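Local structure of metallophosphoesterase (Sphaerobacter thermophilus, 3RQZ) at residues V17-V22 with V49-V54; I70-L75 with E96-L101; P105-D110 with R121-E126; V218-A223 with T240-G245. The protein binds two zinc ions and probably acts as a phosphatase of the calcineurin-like metallophosphoesterase superfamily. All blocks are in the same frame, centred on the assembly; numbering follows the deposited sequence.

Interaction 1: V17-V22 with V49-V54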
loop_
_atom_site.group_PDB
_atom_site.type_symbol
_atom_site.label_atom_id
_atom_site.label_comp_id
_atom_site.label_asym_id
_atom_site.label_seq_id
_atom_site.Cartn_x
_atom_site.Cartn_y
_atom_site.Cartn_z
ATOM N N VAL A 17 -12.400 7.459 -0.224
ATOM C CA VAL A 17 -12.761 7.993 -1.534
ATOM C C VAL A 17 -11.751 7.446 -2.579
ATOM O O VAL A 17 -12.155 7.005 -3.647
ATOM C CB VAL A 17 -12.793 9.519 -1.525
ATOM C CG1 VAL A 17 -13.105 10.096 -2.906
ATOM C CG2 VAL A 17 -13.838 10.004 -0.482
ATOM N N ALA A 18 -10.457 7.479 -2.259
ATOM C CA ALA A 18 -9.446 6.997 -3.185
ATOM C C ALA A 18 -9.584 5.474 -3.366
ATOM O O ALA A 18 -9.470 4.978 -4.475
ATOM C CB ALA A 18 -8.022 7.360 -2.690
ATOM N N LEU A 19 -9.853 4.748 -2.284
ATOM C CA LEU A 19 -10.076 3.301 -2.393
ATOM C C LEU A 19 -11.288 2.949 -3.294
ATOM O O LEU A 19 -11.201 2.074 -4.153
ATOM C CB LEU A 19 -10.205 2.650 -1.001
ATOM C CG LEU A 19 -10.350 1.125 -0.980
ATOM C CD1 LEU A 19 -9.193 0.413 -1.738
ATOM C CD2 LEU A 19 -10.432 0.604 0.476
ATOM N N GLU A 20 -12.408 3.642 -3.116
ATOM C CA GLU A 20 -13.585 3.399 -3.977
ATOM C C GLU A 20 -13.301 3.743 -5.442
ATOM O O GLU A 20 -13.791 3.072 -6.339
ATOM C CB GLU A 20 -14.815 4.167 -3.475
ATOM C CG GLU A 20 -15.307 3.665 -2.111
ATOM C CD GLU A 20 -16.457 4.497 -1.580
ATOM O OE1 GLU A 20 -16.342 5.752 -1.546
ATOM O OE2 GLU A 20 -17.485 3.904 -1.201
ATOM N N ALA A 21 -12.503 4.782 -5.671
ATOM C CA ALA A 21 -12.130 5.190 -7.022
ATOM C C ALA A 21 -11.287 4.076 -7.641
ATOM O O ALA A 21 -11.497 3.702 -8.818
ATOM C CB ALA A 21 -11.358 6.519 -7.007
ATOM N N VAL A 22 -10.353 3.531 -6.858
ATOM C CA VAL A 22 -9.527 2.433 -7.360
ATOM C C VAL A 22 -10.351 1.174 -7.692
ATOM O O VAL A 22 -10.188 0.576 -8.782
ATOM C CB VAL A 22 -8.353 2.096 -6.384
ATOM C CG1 VAL A 22 -7.767 0.722 -6.683
ATOM C CG2 VAL A 22 -7.277 3.151 -6.457
ATOM N N VAL A 49 -10.732 -0.511 6.730
ATOM C CA VAL A 49 -10.460 -1.835 7.292
ATOM C C VAL A 49 -11.584 -2.814 6.936
ATOM O O VAL A 49 -11.331 -3.967 6.575
ATOM C CB VAL A 49 -10.288 -1.797 8.855
ATOM C CG1 VAL A 49 -10.311 -3.213 9.458
ATOM C CG2 VAL A 49 -9.019 -1.092 9.227
ATOM N N GLU A 50 -12.826 -2.363 7.060
ATOM C CA GLU A 50 -13.969 -3.232 6.767
ATOM C C GLU A 50 -13.931 -3.733 5.326
ATOM O O GLU A 50 -14.126 -4.932 5.074
ATOM C CB GLU A 50 -15.297 -2.531 7.101
ATOM C CG GLU A 50 -15.446 -2.310 8.611
ATOM C CD GLU A 50 -16.526 -1.305 8.986
ATOM O OE1 GLU A 50 -17.378 -1.001 8.136
ATOM O OE2 GLU A 50 -16.544 -0.838 10.151
ATOM N N LEU A 51 -13.622 -2.832 4.399
ATOM C CA LEU A 51 -13.506 -3.177 2.981
ATOM C C LEU A 51 -12.370 -4.136 2.652
ATOM O O LEU A 51 -12.582 -5.163 1.985
ATOM C CB LEU A 51 -13.281 -1.919 2.146
ATOM C CG LEU A 51 -14.535 -1.156 1.785
ATOM C CD1 LEU A 51 -14.135 0.081 1.046
ATOM C CD2 LEU A 51 -15.384 -2.014 0.912
ATOM N N VAL A 52 -11.163 -3.779 3.095
ATOM C CA VAL A 52 -9.987 -4.633 2.868
ATOM C C VAL A 52 -10.177 -6.045 3.454
ATOM O O VAL A 52 -9.807 -7.062 2.814
ATOM C CB VAL A 52 -8.667 -3.963 3.374
ATOM C CG1 VAL A 52 -7.496 -4.996 3.384
ATOM C CG2 VAL A 52 -8.308 -2.773 2.480
ATOM N N ARG A 53 -10.753 -6.124 4.654
ATOM C CA ARG A 53 -11.024 -7.424 5.296
ATOM C C ARG A 53 -11.805 -8.378 4.374
ATOM O O ARG A 53 -11.414 -9.557 4.188
ATOM C CB ARG A 53 -11.791 -7.236 6.605
ATOM C CG ARG A 53 -12.194 -8.544 7.271
ATOM C CD ARG A 53 -12.776 -8.294 8.658
ATOM N NE ARG A 53 -12.810 -9.532 9.417
ATOM C CZ ARG A 53 -12.893 -9.610 10.732
ATOM N NH1 ARG A 53 -12.955 -8.497 11.483
ATOM N NH2 ARG A 53 -12.897 -10.809 11.290
ATOM N N VAL A 54 -12.905 -7.867 3.811
ATOM C CA VAL A 54 -13.803 -8.669 2.972
ATOM C C VAL A 54 -13.138 -8.959 1.607
ATOM O O VAL A 54 -13.201 -10.083 1.092
ATOM C CB VAL A 54 -15.198 -7.934 2.754
ATOM C CG1 VAL A 54 -16.016 -8.616 1.655
ATOM C CG2 VAL A 54 -15.991 -7.914 4.039
#
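Two helices of the calcineurin-like phosphoesterase fold, 16-26 and 45-55, meet here through Leu19 and the pair Leu51 and Val52. They belong to the alternating beta-alpha-beta part of the fold, in which strands 6-9, 31-34 and 59-60 run parallel in one sheet and the two helices follow the first and the second of them. The seam is narrow: 121 Å² is buried in all, and the closest alpha carbons, those of Leu19 and Leu51, are 9.1 Å apart, so leucine side chains bridge the gap and the backbones stay well separated. Leu19 extends toward helix 45-55 with CG anti to the backbone N (chi1 -176°), which carries its CD2 methyl to the partner helix. Leu51 answers with CG anti to its carbonyl carbon, and the two side chains run past one another in opposite directions instead of meeting end on. No hydrogen bond joins the segments; the contact is wholly apolar. Leu19 also packs on Ile9 of strand 6-9, while Val52 touches Ile38 and Tyr100, which places the inner side of the seam over the sheet and near the loop that carries the zinc ligand Asp37. At the centre Leu19 CD2 lies 3.8 Å from Leu51 CD1, and the same methyl reaches Val52 more loosely, with CD2 of Leu19 4.5 Å from CG2 of Val52.

Interaction 2: I70-L75 with E96-L101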
loop_
_atom_site.group_PDB
_atom_site.type_symbol
_atom_site.label_atom_id
_atom_site.label_comp_id
_atom_site.label_asym_id
_atom_site.label_seq_id
_atom_site.Cartn_x
_atom_site.Cartn_y
_atom_site.Cartn_z
ATOM N N ILE A 70 -2.685 -0.462 16.689
ATOM C CA ILE A 70 -3.217 -1.551 17.460
ATOM C C ILE A 70 -2.925 -1.263 18.907
ATOM O O ILE A 70 -3.529 -1.856 19.786
ATOM C CB ILE A 70 -2.554 -2.871 17.056
ATOM C CG1 ILE A 70 -3.272 -3.475 15.880
ATOM C CG2 ILE A 70 -2.491 -3.860 18.251
ATOM C CD1 ILE A 70 -2.432 -4.602 15.224
ATOM N N GLY A 71 -1.976 -0.353 19.140
ATOM C CA GLY A 71 -1.631 0.074 20.467
ATOM C C GLY A 71 -2.834 0.619 21.226
ATOM O O GLY A 71 -3.486 1.573 20.777
ATOM N N ARG A 72 -3.140 -0.022 22.352
ATOM C CA ARG A 72 -4.105 0.527 23.308
ATOM C C ARG A 72 -3.406 1.539 24.201
ATOM O O ARG A 72 -2.216 1.426 24.505
ATOM C CB ARG A 72 -4.760 -0.577 24.160
ATOM C CG ARG A 72 -5.273 -1.797 23.334
ATOM C CD ARG A 72 -6.782 -1.656 23.011
ATOM N NE ARG A 72 -7.613 -2.091 24.150
ATOM C CZ ARG A 72 -8.902 -1.769 24.319
ATOM N NH1 ARG A 72 -9.522 -1.001 23.427
ATOM N NH2 ARG A 72 -9.567 -2.215 25.386
ATOM N N LEU A 73 -4.158 2.549 24.586
ATOM C CA LEU A 73 -3.638 3.628 25.374
ATOM C C LEU A 73 -4.759 3.947 26.350
ATOM O O LEU A 73 -5.939 3.853 25.985
ATOM C CB LEU A 73 -3.361 4.813 24.440
ATOM C CG LEU A 73 -2.081 5.629 24.609
ATOM C CD1 LEU A 73 -1.626 6.117 23.255
ATOM C CD2 LEU A 73 -2.335 6.791 25.556
ATOM N N SER A 74 -4.403 4.274 27.588
ATOM C CA SER A 74 -5.356 4.861 28.535
ATOM C C SER A 74 -4.968 6.324 28.813
ATOM O O SER A 74 -3.982 6.584 29.512
ATOM C CB SER A 74 -5.435 4.031 29.830
ATOM O OG SER A 74 -4.180 3.449 30.166
ATOM N N LEU A 75 -5.735 7.267 28.253
ATOM C CA LEU A 75 -5.402 8.703 28.324
ATOM C C LEU A 75 -6.379 9.532 29.180
ATOM O O LEU A 75 -7.441 9.947 28.700
ATOM C CB LEU A 75 -5.279 9.291 26.909
ATOM C CG LEU A 75 -4.464 10.573 26.700
ATOM C CD1 LEU A 75 -2.963 10.312 26.823
ATOM C CD2 LEU A 75 -4.784 11.185 25.344
ATOM N N GLU A 96 -13.654 -5.206 16.366
ATOM C CA GLU A 96 -13.567 -6.000 15.147
ATOM C C GLU A 96 -12.406 -5.560 14.238
ATOM O O GLU A 96 -11.771 -6.406 13.608
ATOM C CB GLU A 96 -14.898 -5.946 14.380
ATOM C CG GLU A 96 -15.152 -4.562 13.732
ATOM C CD GLU A 96 -16.461 -4.475 12.992
ATOM O OE1 GLU A 96 -17.317 -3.625 13.393
ATOM O OE2 GLU A 96 -16.628 -5.251 12.009
ATOM N N HIS A 97 -12.145 -4.243 14.169
ATOM C CA HIS A 97 -11.044 -3.704 13.367
ATOM C C HIS A 97 -9.715 -4.028 14.001
ATOM O O HIS A 97 -8.773 -4.394 13.288
ATOM C CB HIS A 97 -11.139 -2.186 13.200
ATOM C CG HIS A 97 -12.496 -1.726 12.802
ATOM N ND1 HIS A 97 -13.348 -1.103 13.685
ATOM C CD2 HIS A 97 -13.183 -1.876 11.646
ATOM C CE1 HIS A 97 -14.497 -0.860 13.082
ATOM N NE2 HIS A 97 -14.420 -1.310 11.841
ATOM N N LEU A 98 -9.632 -3.849 15.330
ATOM C CA LEU A 98 -8.442 -4.234 16.091
ATOM C C LEU A 98 -8.124 -5.728 15.943
ATOM O O LEU A 98 -6.977 -6.095 15.714
ATOM C CB LEU A 98 -8.588 -3.842 17.575
ATOM C CG LEU A 98 -8.741 -2.307 17.717
ATOM C CD1 LEU A 98 -9.331 -1.911 19.094
ATOM C CD2 LEU A 98 -7.388 -1.620 17.436
ATOM N N GLN A 99 -9.134 -6.586 16.076
ATOM C CA GLN A 99 -8.919 -8.041 15.928
ATOM C C GLN A 99 -8.425 -8.393 14.535
ATOM O O GLN A 99 -7.556 -9.249 14.363
ATOM C CB GLN A 99 -10.203 -8.822 16.222
ATOM C CG GLN A 99 -10.613 -8.827 17.691
ATOM C CD GLN A 99 -12.014 -9.390 17.869
ATOM O OE1 GLN A 99 -12.505 -10.099 17.005
ATOM N NE2 GLN A 99 -12.666 -9.060 18.978
ATOM N N TYR A 100 -8.979 -7.739 13.523
ATOM C CA TYR A 100 -8.546 -8.046 12.181
ATOM C C TYR A 100 -7.072 -7.655 11.952
ATOM O O TYR A 100 -6.290 -8.427 11.400
ATOM C CB TYR A 100 -9.445 -7.358 11.129
ATOM C CG TYR A 100 -8.936 -7.555 9.724
ATOM C CD1 TYR A 100 -9.090 -8.785 9.077
ATOM C CD2 TYR A 100 -8.319 -6.504 9.032
ATOM C CE1 TYR A 100 -8.608 -8.990 7.774
ATOM C CE2 TYR A 100 -7.835 -6.679 7.738
ATOM C CZ TYR A 100 -7.993 -7.946 7.104
ATOM O OH TYR A 100 -7.536 -8.131 5.814
ATOM N N LEU A 101 -6.733 -6.426 12.314
ATOM C CA LEU A 101 -5.356 -5.935 12.162
ATOM C C LEU A 101 -4.379 -6.794 12.945
ATOM O O LEU A 101 -3.325 -7.123 12.416
ATOM C CB LEU A 101 -5.233 -4.464 12.520
ATOM C CG LEU A 101 -5.998 -3.506 11.592
ATOM C CD1 LEU A 101 -5.891 -2.121 12.169
ATOM C CD2 LEU A 101 -5.528 -3.550 10.111
#
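Ile70 and Arg72, in the loop that leaves helix 64-69, lie along one side of helix 95-103 and touch it at Leu98 and Leu101, one turn apart on the helix. The contact is thus loop-on-helix packing within the calcineurin-like phosphoesterase fold: helix 95-103 turns Leu98 and Leu101 to the loop, while His97 and Tyr100, on another face, pack on helix 45-55. It buries 197 Å² and includes no hydrogen bond between the two segments.

The apolar part is centred on Ile70. Its CG1 is anti to the carbonyl carbon (chi1 -86°), and chi2 of 166° extends the chain further, so that CD1 arrives beside the backbone of Leu101. The side chains of Ile70 and Leu101 meet at a slant, with Ile70 CD1 3.9 Å from Leu101 CB. Leu98 points toward the loop and comes close to its main chain, CD2 lying 4.2 Å from CA of Ile70; these two residues also have the nearest alpha carbons of the contact, 6.0 Å apart. Ile62 borders Ile70 and Ile38 borders Leu101, which continues the apolar packing inward, whereas Leu98 also touches Leu93.

Toward helix 95-103, Arg72 offers only a loose approach at the outer margin. It bends back and brings its guanidinium obliquely to the other methyl of Leu98, with NH1 of Arg72 4.4 Å from CD1 of Leu98. Closer is the meeting of side chain and main chain at the inner end, where Ile70 CD1 stands 3.7 Å from the carbonyl carbon C of Leu101.

Interaction 3: P105-D110 with R121-E126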
loop_
_atom_site.group_PDB
_atom_site.type_symbol
_atom_site.label_atom_id
_atom_site.label_comp_id
_atom_site.label_asym_id
_atom_site.label_seq_id
_atom_site.Cartn_x
_atom_site.Cartn_y
_atom_site.Cartn_z
ATOM N N PRO A 105 -0.483 -11.255 9.108
ATOM C CA PRO A 105 0.912 -11.633 9.036
ATOM C C PRO A 105 1.741 -10.444 8.527
ATOM O O PRO A 105 1.202 -9.512 7.887
ATOM C CB PRO A 105 0.875 -12.759 8.005
ATOM C CG PRO A 105 -0.165 -12.264 7.000
ATOM C CD PRO A 105 -1.232 -11.698 7.913
ATOM N N ASN A 106 3.027 -10.413 8.842
ATOM C CA ASN A 106 3.861 -9.379 8.207
ATOM C C ASN A 106 4.422 -9.819 6.852
ATOM O O ASN A 106 5.027 -9.038 6.142
ATOM C CB ASN A 106 4.926 -8.839 9.190
ATOM C CG ASN A 106 6.004 -9.832 9.526
ATOM O OD1 ASN A 106 6.276 -10.740 8.775
ATOM N ND2 ASN A 106 6.648 -9.638 10.678
ATOM N N ARG A 107 4.204 -11.086 6.490
ATOM C CA ARG A 107 4.778 -11.612 5.265
ATOM C C ARG A 107 3.895 -12.712 4.736
ATOM O O ARG A 107 3.538 -13.629 5.471
ATOM C CB ARG A 107 6.192 -12.163 5.505
ATOM C CG ARG A 107 7.002 -12.534 4.197
ATOM C CD ARG A 107 8.183 -13.485 4.459
ATOM N NE ARG A 107 8.926 -13.156 5.662
ATOM C CZ ARG A 107 10.025 -12.399 5.689
ATOM N NH1 ARG A 107 10.607 -12.132 6.848
ATOM N NH2 ARG A 107 10.547 -11.920 4.569
HETATM N N MSE A 108 3.608 -12.678 3.447
HETATM C CA MSE A 108 2.987 -13.835 2.802
HETATM C C MSE A 108 3.882 -14.371 1.678
HETATM O O MSE A 108 4.380 -13.606 0.850
HETATM C CB MSE A 108 1.592 -13.467 2.283
HETATM C CG MSE A 108 0.535 -13.309 3.459
HETATM SE SE MSE A 108 0.148 -15.058 4.286
HETATM C CE MSE A 108 -0.330 -15.938 2.660
ATOM N N ILE A 109 4.120 -15.677 1.698
ATOM C CA ILE A 109 4.825 -16.387 0.616
ATOM C C ILE A 109 3.842 -17.381 0.006
ATOM O O ILE A 109 3.314 -18.244 0.726
ATOM C CB ILE A 109 6.079 -17.156 1.119
ATOM C CG1 ILE A 109 7.072 -16.208 1.827
ATOM C CG2 ILE A 109 6.794 -17.917 -0.070
ATOM C CD1 ILE A 109 8.099 -16.931 2.708
ATOM N N ASP A 110 3.552 -17.242 -1.292
ATOM C CA ASP A 110 2.686 -18.196 -1.989
ATOM C C ASP A 110 3.163 -18.335 -3.426
ATOM O O ASP A 110 3.093 -17.368 -4.193
ATOM C CB ASP A 110 1.206 -17.741 -2.008
ATOM C CG ASP A 110 0.277 -18.803 -2.615
ATOM O OD1 ASP A 110 0.673 -20.011 -2.708
ATOM O OD2 ASP A 110 -0.863 -18.451 -2.992
ATOM N N ARG A 121 13.751 -8.083 4.013
ATOM C CA ARG A 121 14.628 -8.092 5.195
ATOM C C ARG A 121 13.902 -7.657 6.457
ATOM O O ARG A 121 14.080 -8.262 7.536
ATOM C CB ARG A 121 15.862 -7.186 5.025
ATOM C CG ARG A 121 16.813 -7.604 3.952
ATOM C CD ARG A 121 18.192 -7.039 4.228
ATOM N NE ARG A 121 18.165 -5.580 4.207
ATOM C CZ ARG A 121 19.239 -4.827 4.365
ATOM N NH1 ARG A 121 19.124 -3.504 4.352
ATOM N NH2 ARG A 121 20.426 -5.404 4.526
ATOM N N HIS A 122 13.116 -6.584 6.330
ATOM C CA HIS A 122 12.406 -5.975 7.459
ATOM C C HIS A 122 10.985 -5.647 7.064
ATOM O O HIS A 122 10.698 -4.512 6.700
ATOM C CB HIS A 122 13.151 -4.705 7.901
ATOM C CG HIS A 122 14.601 -4.947 8.179
ATOM N ND1 HIS A 122 15.031 -5.626 9.295
ATOM C CD2 HIS A 122 15.720 -4.633 7.474
ATOM C CE1 HIS A 122 16.353 -5.701 9.284
ATOM N NE2 HIS A 122 16.795 -5.106 8.189
ATOM N N PRO A 123 10.083 -6.644 7.142
ATOM C CA PRO A 123 8.762 -6.573 6.530
ATOM C C PRO A 123 7.957 -5.307 6.812
ATOM O O PRO A 123 7.326 -4.761 5.893
ATOM C CB PRO A 123 8.059 -7.824 7.084
ATOM C CG PRO A 123 9.136 -8.790 7.294
ATOM C CD PRO A 123 10.387 -8.017 7.600
ATOM N N ILE A 124 7.960 -4.851 8.064
ATOM C CA ILE A 124 7.101 -3.724 8.474
ATOM C C ILE A 124 7.748 -2.376 8.169
ATOM O O ILE A 124 7.064 -1.365 7.956
ATOM C CB ILE A 124 6.814 -3.796 10.026
ATOM C CG1 ILE A 124 6.024 -5.056 10.367
ATOM C CG2 ILE A 124 6.056 -2.604 10.521
ATOM C CD1 ILE A 124 5.062 -5.424 9.304
ATOM N N TRP A 125 9.069 -2.360 8.163
ATOM C CA TRP A 125 9.779 -1.095 8.408
ATOM C C TRP A 125 10.628 -0.529 7.292
ATOM O O TRP A 125 10.751 0.707 7.175
ATOM C CB TRP A 125 10.686 -1.278 9.619
ATOM C CG TRP A 125 9.985 -1.605 10.858
ATOM C CD1 TRP A 125 10.062 -2.782 11.556
ATOM C CD2 TRP A 125 9.110 -0.741 11.612
ATOM N NE1 TRP A 125 9.280 -2.706 12.696
ATOM C CE2 TRP A 125 8.701 -1.463 12.762
ATOM C CE3 TRP A 125 8.653 0.576 11.434
ATOM C CZ2 TRP A 125 7.839 -0.917 13.731
ATOM C CZ3 TRP A 125 7.797 1.116 12.393
ATOM C CH2 TRP A 125 7.398 0.360 13.532
ATOM N N GLU A 126 11.245 -1.390 6.490
ATOM C CA GLU A 126 12.327 -0.908 5.597
ATOM C C GLU A 126 11.776 -0.402 4.270
ATOM O O GLU A 126 10.980 -1.080 3.643
ATOM C CB GLU A 126 13.369 -2.008 5.345
ATOM C CG GLU A 126 14.541 -1.589 4.414
ATOM C CD GLU A 126 15.645 -2.635 4.334
ATOM O OE1 GLU A 126 15.400 -3.777 3.892
ATOM O OE2 GLU A 126 16.788 -2.302 4.717
#
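Pro123 packs against both Asn106 and Arg107, setting the loop after strand 113-116 against the chain where it leads into strand 107-110. Its ring carbon CB lies 3.4 Å from the backbone O of Asn106, and CG is 3.8 Å from OD1 of Asn106. Asn106 has CG between its backbone N and carbonyl carbon (chi1 69°), which turns the amide over the proline. Beside the proline, Ile124 brings CD1 to within 3.4 Å of Asn106 CB. One face of the Arg107 guanidinium is covered by Pro123 CG, 3.7 Å from NH1, while NH2 of Arg107 is hydrogen-bonded to the carbonyl of Pro120. An alanine in place of Asn106 would keep the CB contact with Ile124 but would probably leave Pro123 without the amide that packs on its ring.

Farther out, a salt bridge of 2.7 Å between Arg121 NH1 and Glu126 OE2, which uses its syn lone pair, probably steadies the loop. Trp125 then carries the loop to the metal centre, its carbonyl accepting a bond from the zinc ligand His150. Between the segments the chemistry implies a van der Waals fit, with the Arg107 bond to Pro120 a polar tie beside it.

Interaction 4: V218-A223 with T240-G245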
loop_
_atom_site.group_PDB
_atom_site.type_symbol
_atom_site.label_atom_id
_atom_site.label_comp_id
_atom_site.label_asym_id
_atom_site.label_seq_id
_atom_site.Cartn_x
_atom_site.Cartn_y
_atom_site.Cartn_z
ATOM N N VAL A 218 -5.382 6.644 -10.973
ATOM C CA VAL A 218 -6.753 7.089 -11.143
ATOM C C VAL A 218 -7.027 8.329 -10.313
ATOM O O VAL A 218 -6.709 8.379 -9.114
ATOM C CB VAL A 218 -7.793 5.956 -10.885
ATOM C CG1 VAL A 218 -7.689 5.391 -9.442
ATOM C CG2 VAL A 218 -9.239 6.418 -11.264
ATOM N N GLU A 219 -7.626 9.320 -10.966
ATOM C CA GLU A 219 -8.080 10.530 -10.279
ATOM C C GLU A 219 -9.185 10.148 -9.317
ATOM O O GLU A 219 -9.961 9.215 -9.591
ATOM C CB GLU A 219 -8.620 11.541 -11.278
ATOM C CG GLU A 219 -7.558 12.179 -12.075
ATOM C CD GLU A 219 -8.064 13.424 -12.809
ATOM O OE1 GLU A 219 -9.235 13.432 -13.245
ATOM O OE2 GLU A 219 -7.295 14.396 -12.921
ATOM N N TYR A 220 -9.258 10.843 -8.185
ATOM C CA TYR A 220 -10.354 10.620 -7.249
ATOM C C TYR A 220 -10.731 11.975 -6.684
ATOM O O TYR A 220 -10.036 12.956 -6.950
ATOM C CB TYR A 220 -9.971 9.613 -6.147
ATOM C CG TYR A 220 -8.940 10.119 -5.145
ATOM C CD1 TYR A 220 -7.577 9.992 -5.390
ATOM C CD2 TYR A 220 -9.343 10.719 -3.933
ATOM C CE1 TYR A 220 -6.619 10.443 -4.451
ATOM C CE2 TYR A 220 -8.391 11.182 -2.992
ATOM C CZ TYR A 220 -7.045 11.041 -3.262
ATOM O OH TYR A 220 -6.136 11.495 -2.339
ATOM N N ARG A 221 -11.831 12.050 -5.942
ATOM C CA ARG A 221 -12.287 13.345 -5.469
ATOM C C ARG A 221 -11.545 13.738 -4.192
ATOM O O ARG A 221 -12.043 13.543 -3.083
ATOM C CB ARG A 221 -13.809 13.361 -5.295
ATOM C CG ARG A 221 -14.586 13.321 -6.624
ATOM C CD ARG A 221 -16.111 13.537 -6.420
ATOM N NE ARG A 221 -16.728 12.463 -5.626
ATOM C CZ ARG A 221 -17.023 11.246 -6.095
ATOM N NH1 ARG A 221 -16.774 10.942 -7.366
ATOM N NH2 ARG A 221 -17.565 10.321 -5.300
ATOM N N ILE A 222 -10.349 14.300 -4.372
ATOM C CA ILE A 222 -9.495 14.740 -3.271
ATOM C C ILE A 222 -10.226 15.716 -2.350
ATOM O O ILE A 222 -10.096 15.620 -1.131
ATOM C CB ILE A 222 -8.182 15.397 -3.804
ATOM C CG1 ILE A 222 -7.300 14.349 -4.494
ATOM C CG2 ILE A 222 -7.394 16.070 -2.665
ATOM C CD1 ILE A 222 -6.204 14.974 -5.348
ATOM N N ALA A 223 -11.013 16.624 -2.939
ATOM C CA ALA A 223 -11.819 17.587 -2.183
ATOM C C ALA A 223 -12.694 16.902 -1.136
ATOM O O ALA A 223 -12.886 17.434 -0.039
ATOM C CB ALA A 223 -12.700 18.420 -3.122
ATOM N N THR A 240 -3.547 19.207 3.096
ATOM C CA THR A 240 -2.963 19.844 1.913
ATOM C C THR A 240 -2.118 18.910 1.043
ATOM O O THR A 240 -2.224 18.945 -0.184
ATOM C CB THR A 240 -2.098 21.061 2.298
ATOM O OG1 THR A 240 -2.939 22.113 2.793
ATOM C CG2 THR A 240 -1.316 21.556 1.073
ATOM N N ARG A 241 -1.275 18.091 1.672
ATOM C CA ARG A 241 -0.407 17.122 0.947
ATOM C C ARG A 241 -1.077 16.363 -0.173
ATOM O O ARG A 241 -0.448 16.103 -1.208
ATOM C CB ARG A 241 0.084 16.009 1.852
ATOM C CG ARG A 241 0.843 16.367 3.054
ATOM C CD ARG A 241 0.958 15.053 3.847
ATOM N NE ARG A 241 1.784 14.085 3.137
ATOM C CZ ARG A 241 2.870 13.505 3.649
ATOM N NH1 ARG A 241 3.259 13.796 4.887
ATOM N NH2 ARG A 241 3.570 12.633 2.925
ATOM N N LEU A 242 -2.325 15.965 0.066
ATOM C CA LEU A 242 -3.100 15.148 -0.861
ATOM C C LEU A 242 -3.339 15.795 -2.202
ATOM O O LEU A 242 -3.412 15.101 -3.208
ATOM C CB LEU A 242 -4.465 14.772 -0.262
ATOM C CG LEU A 242 -4.580 13.774 0.877
ATOM C CD1 LEU A 242 -6.069 13.530 1.083
ATOM C CD2 LEU A 242 -3.835 12.448 0.631
ATOM N N ALA A 243 -3.483 17.111 -2.225
ATOM C CA ALA A 243 -3.659 17.828 -3.488
ATOM C C ALA A 243 -2.361 17.864 -4.273
ATOM O O ALA A 243 -2.386 17.916 -5.503
ATOM C CB ALA A 243 -4.161 19.261 -3.249
ATOM N N ALA A 244 -1.242 17.879 -3.558
ATOM C CA ALA A 244 0.090 17.969 -4.170
ATOM C C ALA A 244 0.720 16.617 -4.508
ATOM O O ALA A 244 1.665 16.551 -5.299
ATOM C CB ALA A 244 1.033 18.774 -3.269
ATOM N N GLY A 245 0.194 15.540 -3.932
ATOM C CA GLY A 245 0.805 14.222 -4.107
ATOM C C GLY A 245 2.183 14.144 -3.463
ATOM O O GLY A 245 3.109 13.546 -4.019
HETATM O O HOH W 1 -3.863 12.357 -3.334
#
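Ile222, in the first turn of helix 222-232, packs tightly on Leu242 near the end of helix 236-244. Its CD1 is 3.5 Å from the carbonyl O of Leu242, and CG2 lies 4.0 Å from Leu242 CB, the two side chains meeting at a slant. CG1 of Ile222 is anti to its carbonyl carbon (chi1 -67°) and covers one face of the Tyr220 ring, toward its rim. Tyr220 runs nearly at right angles to Leu242, bringing OH 3.9 Å from Leu242 CD2. A water bridges the same residues, accepting from Tyr220 OH at 2.6 Å and donating to Leu242 O at 2.8 Å; Asn15 ND2 also bonds the hydroxyl. Looser packing marks the outer margin, where exposed Ala243 meets the isoleucine through its backbone, N lying 4.1 Å from Ile222 CG2. An alanine in place of Ile222 lacks CG1, CG2 and CD1 and would probably leave Leu242 CB and the tyrosine face without their apolar partner, opening a gap. The contact joins the two C-terminal helices of the chain just after strand 212-218: Tyr220 packs on Ala18 and Ala21 of helix 16-26 and on Ala201 of strand 201-207, while Leu242 touches Thr225 and Met229 of helix 222-232.

From the N terminus the contacts follow in series, none nested in or crossing another. Interaction 1 closes a loop of 26 residues between its segments, 17-22 and 49-54, with strand 31-34 and the ligand Asp37 inside it. Interaction 2 brings the loop after helix 64-69 back to helix 95-103, which meets interaction 1 where Glu50 OE2 is hydrogen-bonded to His97 NE2. Interaction 3 begins soon after that helix and closes the short excursion through strand 113-116 of the second sheet. Interaction 4 joins the two C-terminal helices and returns to interaction 1, where Val218 packs on Val22. Interactions 3 and 4 are on opposite sides of the chain's centre, their centres about 29 Å apart.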